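Local coordinates for geranyltranstransferase (Marinomonas sp. MED121, PDB 4F62), which probably catalyses the chain-elongating condensation of isoprenyl diphosphates, as expected of a putative farnesyl-diphosphate synthase of the polyprenyl transferase group, at residues A[54-59]-A[281-286]; A[75-80]-A[120-125]. All blocks are in the same frame, centred on the assembly; numbering follows the deposited sequence.

Contact 1: A[54-59]-A[281-286]; sequences YASAQL and QPLTDL
The carboxamide of Q58 approaches the pyrrolidine ring of P282, with OE1 4.2 Å from CG, a loose van der Waals touch at the margin of the contact. A second amide, that of Q281, reaches one turn forward along its own helix: its NE2 donates to OD1 of D285 at 3.0 Å, the acceptor lying close to the amide plane while the donor stands above the carboxylate, 43° out of its plane. Between the two helices themselves the contact is largely apolar. The methyl of A55 is the small group on which three side chains converge. CB of P282 lies 3.9 Å from CB of A55, CD2 of L283 comes to 3.7 Å from the same atom, and CD1 of L286 reaches it from one turn further on. With CG beside its backbone N (chi1 -78°), L283 brings both methyls up to segment 54-59. While CD2 meets A55, CD1 lies 3.9 Å from CD2 of L59, the two leucines crossing at about a right angle. S56 OG also borders this fork, although its hydrogen bond goes to L52 O within its own helix. Cutting L283 back to an alanine would probably open a gap between the two helices, taking from A55 CB and L59 CD2 their leucine partner. The segments run roughly antiparallel, at 147°, and their axes approach to 8.9 Å. Around them, I273 of helix 249-273 backs L283 and Y210 OH of helix 201-226 bonds to L283 O, holding the last modelled helix, while F8 of helix 5-23 packs on A55 and Q58.

Contact 2: A[75-80]-A[120-125]; sequences ESIHAY and TFAFEL
S76 brings its hydroxyl obliquely up to the F121 ring, with OG 3.4 Å from CD2. The same oxygen lies 3.7 Å from CD1 of L125, so it has apolar groups of the facing helix beside it. Its polarity is met at home: chi1 of -66° holds OG beside its own backbone N, where it bonds to A72 O one turn back. L125 in turn lays CD1 over one face of the F121 ring, offset toward the rim, and E124 OE1 sits at the ring edge, in plane. The other half of the contact is simpler. A122 presents its methyl to I77, whose CD1 comes within 3.7 Å of that CB, with CG1 equally near; the CB of S76 adds a looser touch to the same methyl. Two such small residues permit a close approach, the CA atoms of S76 and A122 standing 5.5 Å apart; the axes of the two segments approach to 8.5 Å, at an almost exactly antiparallel 179°. L20 of helix 5-23 covers S76 and F121, while L144 of helix 134-148 closes over I77 and A122. The outer face of 120-125 meets the second subunit, where F123 stacks on its counterpart and E124 OE1 makes a salt bridge to R150 of that chain. Close antiparallel pairing of this kind belongs to the all-helical isoprenoid synthase fold. Helix 65-86 ends in the first two aspartates of a DDLPAMD sequence, consistent with the family's first aspartate-rich motif; Y80 stands five positions before it, where related prenyl synthases tune product length, a role only inferred here.

Both contacts are buried, antiparallel helix pairs with an alanine methyl in each, yet they illustrate how position in the fold colours similar chemistry. Contact 1 draws together sequence-distant elements, helix 48-60 and the last modelled helix, 281-291, mainly by aliphatic packing, and neither of its segments touches the other subunit. Contact 2 joins helices 65-86 and 108-126, nearer the centre of the chain, adds a serine hydroxyl and an aromatic ring, and borders the dimer interface. The centres of contacts 1 and 2 are about 22 Å apart, and the nearest atoms of contacts 1 and 2 are about 9 Å apart, without touching. Along the chain, contact 2 is nested within the loop closed by contact 1, and helices 48-60 and 65-86 are consecutive.

Contact 1: A[54-59]-A[281-286]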
loop_
_atom_site.group_PDB
_atom_site.type_symbol
_atom_site.label_atom_id
_atom_site.label_comp_id
_atom_site.label_asym_id
_atom_site.label_seq_id
_atom_site.Cartn_x
_atom_site.Cartn_y
_atom_site.Cartn_z
ATOM N N TYR A 54 13.350 -9.385 13.677
ATOM C CA TYR A 54 13.327 -9.967 15.012
ATOM C C TYR A 54 14.695 -9.840 15.672
ATOM O O TYR A 54 14.775 -9.650 16.889
ATOM C CB TYR A 54 12.916 -11.438 14.965
ATOM C CG TYR A 54 11.463 -11.668 14.623
ATOM C CD1 TYR A 54 10.448 -11.244 15.481
ATOM C CD2 TYR A 54 11.100 -12.336 13.458
ATOM C CE1 TYR A 54 9.104 -11.463 15.174
ATOM C CE2 TYR A 54 9.757 -12.565 13.144
ATOM C CZ TYR A 54 8.768 -12.133 14.004
ATOM O OH TYR A 54 7.448 -12.370 13.691
ATOM N N ALA A 55 15.763 -9.970 14.875
ATOM C CA ALA A 55 17.136 -9.910 15.411
ATOM C C ALA A 55 17.450 -8.523 15.959
ATOM O O ALA A 55 18.109 -8.381 16.986
ATOM C CB ALA A 55 18.170 -10.293 14.334
ATOM N N SER A 56 16.978 -7.495 15.266
ATOM C CA SER A 56 17.224 -6.122 15.696
ATOM C C SER A 56 16.428 -5.788 16.950
ATOM O O SER A 56 16.945 -5.135 17.857
ATOM C CB SER A 56 16.865 -5.140 14.582
ATOM O OG SER A 56 17.639 -5.441 13.440
ATOM N N ALA A 57 15.174 -6.230 17.001
ATOM C CA ALA A 57 14.364 -6.048 18.209
ATOM C C ALA A 57 15.065 -6.672 19.414
ATOM O O ALA A 57 15.123 -6.075 20.487
ATOM C CB ALA A 57 12.975 -6.653 18.035
ATOM N N GLN A 58 15.604 -7.873 19.227
ATOM C CA GLN A 58 16.301 -8.580 20.297
ATOM C C GLN A 58 17.557 -7.855 20.740
ATOM O O GLN A 58 17.884 -7.824 21.921
ATOM C CB GLN A 58 16.676 -9.980 19.837
ATOM C CG GLN A 58 15.567 -10.966 19.966
ATOM C CD GLN A 58 16.097 -12.355 20.174
ATOM O OE1 GLN A 58 17.210 -12.675 19.747
ATOM N NE2 GLN A 58 15.316 -13.189 20.855
ATOM N N LEU A 59 18.261 -7.280 19.778
ATOM C CA LEU A 59 19.447 -6.494 20.073
ATOM C C LEU A 59 19.164 -5.410 21.112
ATOM O O LEU A 59 19.870 -5.315 22.116
ATOM C CB LEU A 59 19.973 -5.849 18.797
ATOM C CG LEU A 59 21.306 -5.124 18.937
ATOM C CD1 LEU A 59 22.409 -6.143 19.107
ATOM C CD2 LEU A 59 21.568 -4.255 17.737
ATOM N N GLN A 281 24.603 -11.612 18.311
ATOM C CA GLN A 281 24.966 -12.832 17.585
ATOM C C GLN A 281 24.075 -13.156 16.362
ATOM O O GLN A 281 24.601 -13.497 15.301
ATOM C CB GLN A 281 25.089 -14.040 18.525
ATOM C CG GLN A 281 25.952 -15.149 17.942
ATOM C CD GLN A 281 27.362 -14.677 17.571
ATOM O OE1 GLN A 281 28.026 -13.992 18.353
ATOM N NE2 GLN A 281 27.817 -15.040 16.371
ATOM N N PRO A 282 22.733 -13.047 16.506
ATOM C CA PRO A 282 21.870 -13.290 15.347
ATOM C C PRO A 282 22.192 -12.366 14.173
ATOM O O PRO A 282 22.292 -12.837 13.034
ATOM C CB PRO A 282 20.472 -12.988 15.896
ATOM C CG PRO A 282 20.565 -13.425 17.330
ATOM C CD PRO A 282 21.942 -12.981 17.758
ATOM N N LEU A 283 22.360 -11.075 14.442
ATOM C CA LEU A 283 22.708 -10.127 13.388
ATOM C C LEU A 283 24.081 -10.441 12.805
ATOM O O LEU A 283 24.320 -10.244 11.617
ATOM C CB LEU A 283 22.661 -8.685 13.903
ATOM C CG LEU A 283 21.290 -8.027 14.050
ATOM C CD1 LEU A 283 21.437 -6.611 14.604
ATOM C CD2 LEU A 283 20.577 -7.999 12.713
ATOM N N THR A 284 24.986 -10.941 13.632
ATOM C CA THR A 284 26.288 -11.327 13.121
ATOM C C THR A 284 26.142 -12.568 12.243
ATOM O O THR A 284 26.649 -12.607 11.113
ATOM C CB THR A 284 27.264 -11.598 14.268
ATOM O OG1 THR A 284 27.392 -10.410 15.063
ATOM C CG2 THR A 284 28.629 -12.011 13.723
ATOM N N ASP A 285 25.437 -13.576 12.757
ATOM C CA ASP A 285 25.194 -14.801 11.996
ATOM C C ASP A 285 24.452 -14.509 10.689
ATOM O O ASP A 285 24.806 -15.046 9.639
ATOM C CB ASP A 285 24.406 -15.816 12.825
ATOM C CG ASP A 285 25.197 -16.356 13.996
ATOM O OD1 ASP A 285 26.436 -16.211 14.000
ATOM O OD2 ASP A 285 24.574 -16.938 14.907
ATOM N N LEU A 286 23.430 -13.658 10.762
ATOM C CA LEU A 286 22.639 -13.274 9.582
ATOM C C LEU A 286 23.459 -12.541 8.534
ATOM O O LEU A 286 23.144 -12.597 7.341
ATOM C CB LEU A 286 21.440 -12.391 9.964
ATOM C CG LEU A 286 20.212 -13.109 10.540
ATOM C CD1 LEU A 286 19.162 -12.106 10.998
ATOM C CD2 LEU A 286 19.623 -14.049 9.501
#

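Contact 2: A[75-80]-A[120-125]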
loop_
_atom_site.group_PDB
_atom_site.type_symbol
_atom_site.label_atom_id
_atom_site.label_comp_id
_atom_site.label_asym_id
_atom_site.label_seq_id
_atom_site.Cartn_x
_atom_site.Cartn_y
_atom_site.Cartn_z
ATOM N N GLU A 75 7.572 -8.734 4.956
ATOM C CA GLU A 75 7.506 -9.935 4.125
ATOM C C GLU A 75 6.409 -9.801 3.056
ATOM O O GLU A 75 6.565 -10.287 1.932
ATOM C CB GLU A 75 7.295 -11.196 4.983
ATOM C CG GLU A 75 7.372 -12.488 4.187
ATOM C CD GLU A 75 8.784 -12.780 3.640
ATOM O OE1 GLU A 75 9.761 -12.149 4.102
ATOM O OE2 GLU A 75 8.926 -13.661 2.751
ATOM N N SER A 76 5.315 -9.122 3.402
ATOM C CA SER A 76 4.218 -8.920 2.447
ATOM C C SER A 76 4.616 -7.991 1.320
ATOM O O SER A 76 4.278 -8.236 0.160
ATOM C CB SER A 76 2.942 -8.394 3.128
ATOM O OG SER A 76 2.436 -9.390 4.001
ATOM N N ILE A 77 5.320 -6.917 1.663
ATOM C CA ILE A 77 5.860 -6.022 0.652
ATOM C C ILE A 77 6.809 -6.794 -0.281
ATOM O O ILE A 77 6.678 -6.731 -1.508
ATOM C CB ILE A 77 6.595 -4.823 1.282
ATOM C CG1 ILE A 77 5.576 -3.912 1.981
ATOM C CG2 ILE A 77 7.339 -4.031 0.208
ATOM C CD1 ILE A 77 4.501 -3.339 1.022
ATOM N N HIS A 78 7.740 -7.535 0.312
ATOM C CA HIS A 78 8.710 -8.313 -0.446
ATOM C C HIS A 78 7.986 -9.289 -1.377
ATOM O O HIS A 78 8.304 -9.382 -2.575
ATOM C CB HIS A 78 9.644 -9.054 0.518
ATOM C CG HIS A 78 10.637 -9.945 -0.162
ATOM N ND1 HIS A 78 11.530 -9.482 -1.107
ATOM C CD2 HIS A 78 10.875 -11.268 -0.034
ATOM C CE1 HIS A 78 12.274 -10.487 -1.535
ATOM N NE2 HIS A 78 11.899 -11.586 -0.894
ATOM N N ALA A 79 6.988 -9.989 -0.841
ATOM C CA ALA A 79 6.244 -10.972 -1.636
ATOM C C ALA A 79 5.490 -10.316 -2.790
ATOM O O ALA A 79 5.472 -10.843 -3.904
ATOM C CB ALA A 79 5.281 -11.793 -0.754
ATOM N N TYR A 80 4.867 -9.171 -2.528
ATOM C CA TYR A 80 4.181 -8.451 -3.596
ATOM C C TYR A 80 5.163 -8.061 -4.686
ATOM O O TYR A 80 4.885 -8.247 -5.882
ATOM C CB TYR A 80 3.388 -7.247 -3.048
ATOM C CG TYR A 80 3.805 -5.860 -3.524
ATOM C CD1 TYR A 80 3.625 -5.451 -4.847
ATOM C CD2 TYR A 80 4.324 -4.933 -2.625
ATOM C CE1 TYR A 80 3.998 -4.172 -5.262
ATOM C CE2 TYR A 80 4.688 -3.658 -3.028
ATOM C CZ TYR A 80 4.527 -3.282 -4.342
ATOM O OH TYR A 80 4.898 -2.008 -4.728
ATOM N N THR A 120 -1.493 -3.793 0.243
ATOM C CA THR A 120 -2.465 -3.240 1.189
ATOM C C THR A 120 -2.432 -4.038 2.491
ATOM O O THR A 120 -2.662 -3.494 3.569
ATOM C CB THR A 120 -3.899 -3.297 0.644
ATOM O OG1 THR A 120 -3.913 -2.840 -0.712
ATOM C CG2 THR A 120 -4.841 -2.434 1.510
ATOM N N PHE A 121 -2.172 -5.337 2.392
ATOM C CA PHE A 121 -2.142 -6.188 3.582
ATOM C C PHE A 121 -0.979 -5.766 4.501
ATOM O O PHE A 121 -1.091 -5.839 5.725
ATOM C CB PHE A 121 -2.024 -7.652 3.153
ATOM C CG PHE A 121 -1.993 -8.631 4.295
ATOM C CD1 PHE A 121 -3.022 -8.671 5.218
ATOM C CD2 PHE A 121 -0.946 -9.547 4.413
ATOM C CE1 PHE A 121 -3.011 -9.586 6.269
ATOM C CE2 PHE A 121 -0.925 -10.477 5.464
ATOM C CZ PHE A 121 -1.955 -10.492 6.390
ATOM N N ALA A 122 0.131 -5.320 3.914
ATOM C CA ALA A 122 1.258 -4.843 4.714
ATOM C C ALA A 122 0.811 -3.704 5.614
ATOM O O ALA A 122 1.152 -3.648 6.795
ATOM C CB ALA A 122 2.390 -4.385 3.825
ATOM N N PHE A 123 0.013 -2.803 5.060
ATOM C CA PHE A 123 -0.463 -1.670 5.839
ATOM C C PHE A 123 -1.565 -2.068 6.791
ATOM O O PHE A 123 -1.732 -1.449 7.842
ATOM C CB PHE A 123 -0.835 -0.501 4.916
ATOM C CG PHE A 123 0.365 0.066 4.187
ATOM C CD1 PHE A 123 1.262 0.899 4.848
ATOM C CD2 PHE A 123 0.623 -0.277 2.858
ATOM C CE1 PHE A 123 2.382 1.416 4.190
ATOM C CE2 PHE A 123 1.738 0.230 2.190
ATOM C CZ PHE A 123 2.623 1.084 2.858
ATOM N N GLU A 124 -2.297 -3.127 6.447
ATOM C CA GLU A 124 -3.300 -3.659 7.357
ATOM C C GLU A 124 -2.581 -4.177 8.605
ATOM O O GLU A 124 -3.009 -3.934 9.734
ATOM C CB GLU A 124 -4.092 -4.798 6.694
ATOM C CG GLU A 124 -5.132 -5.463 7.623
ATOM C CD GLU A 124 -5.878 -6.628 6.953
ATOM O OE1 GLU A 124 -5.866 -6.743 5.698
ATOM O OE2 GLU A 124 -6.473 -7.440 7.685
ATOM N N LEU A 125 -1.482 -4.887 8.382
ATOM C CA LEU A 125 -0.702 -5.510 9.463
ATOM C C LEU A 125 -0.219 -4.452 10.445
ATOM O O LEU A 125 -0.283 -4.641 11.659
ATOM C CB LEU A 125 0.504 -6.267 8.873
ATOM C CG LEU A 125 0.128 -7.587 8.180
ATOM C CD1 LEU A 125 1.229 -8.106 7.285
ATOM C CD2 LEU A 125 -0.242 -8.629 9.243
#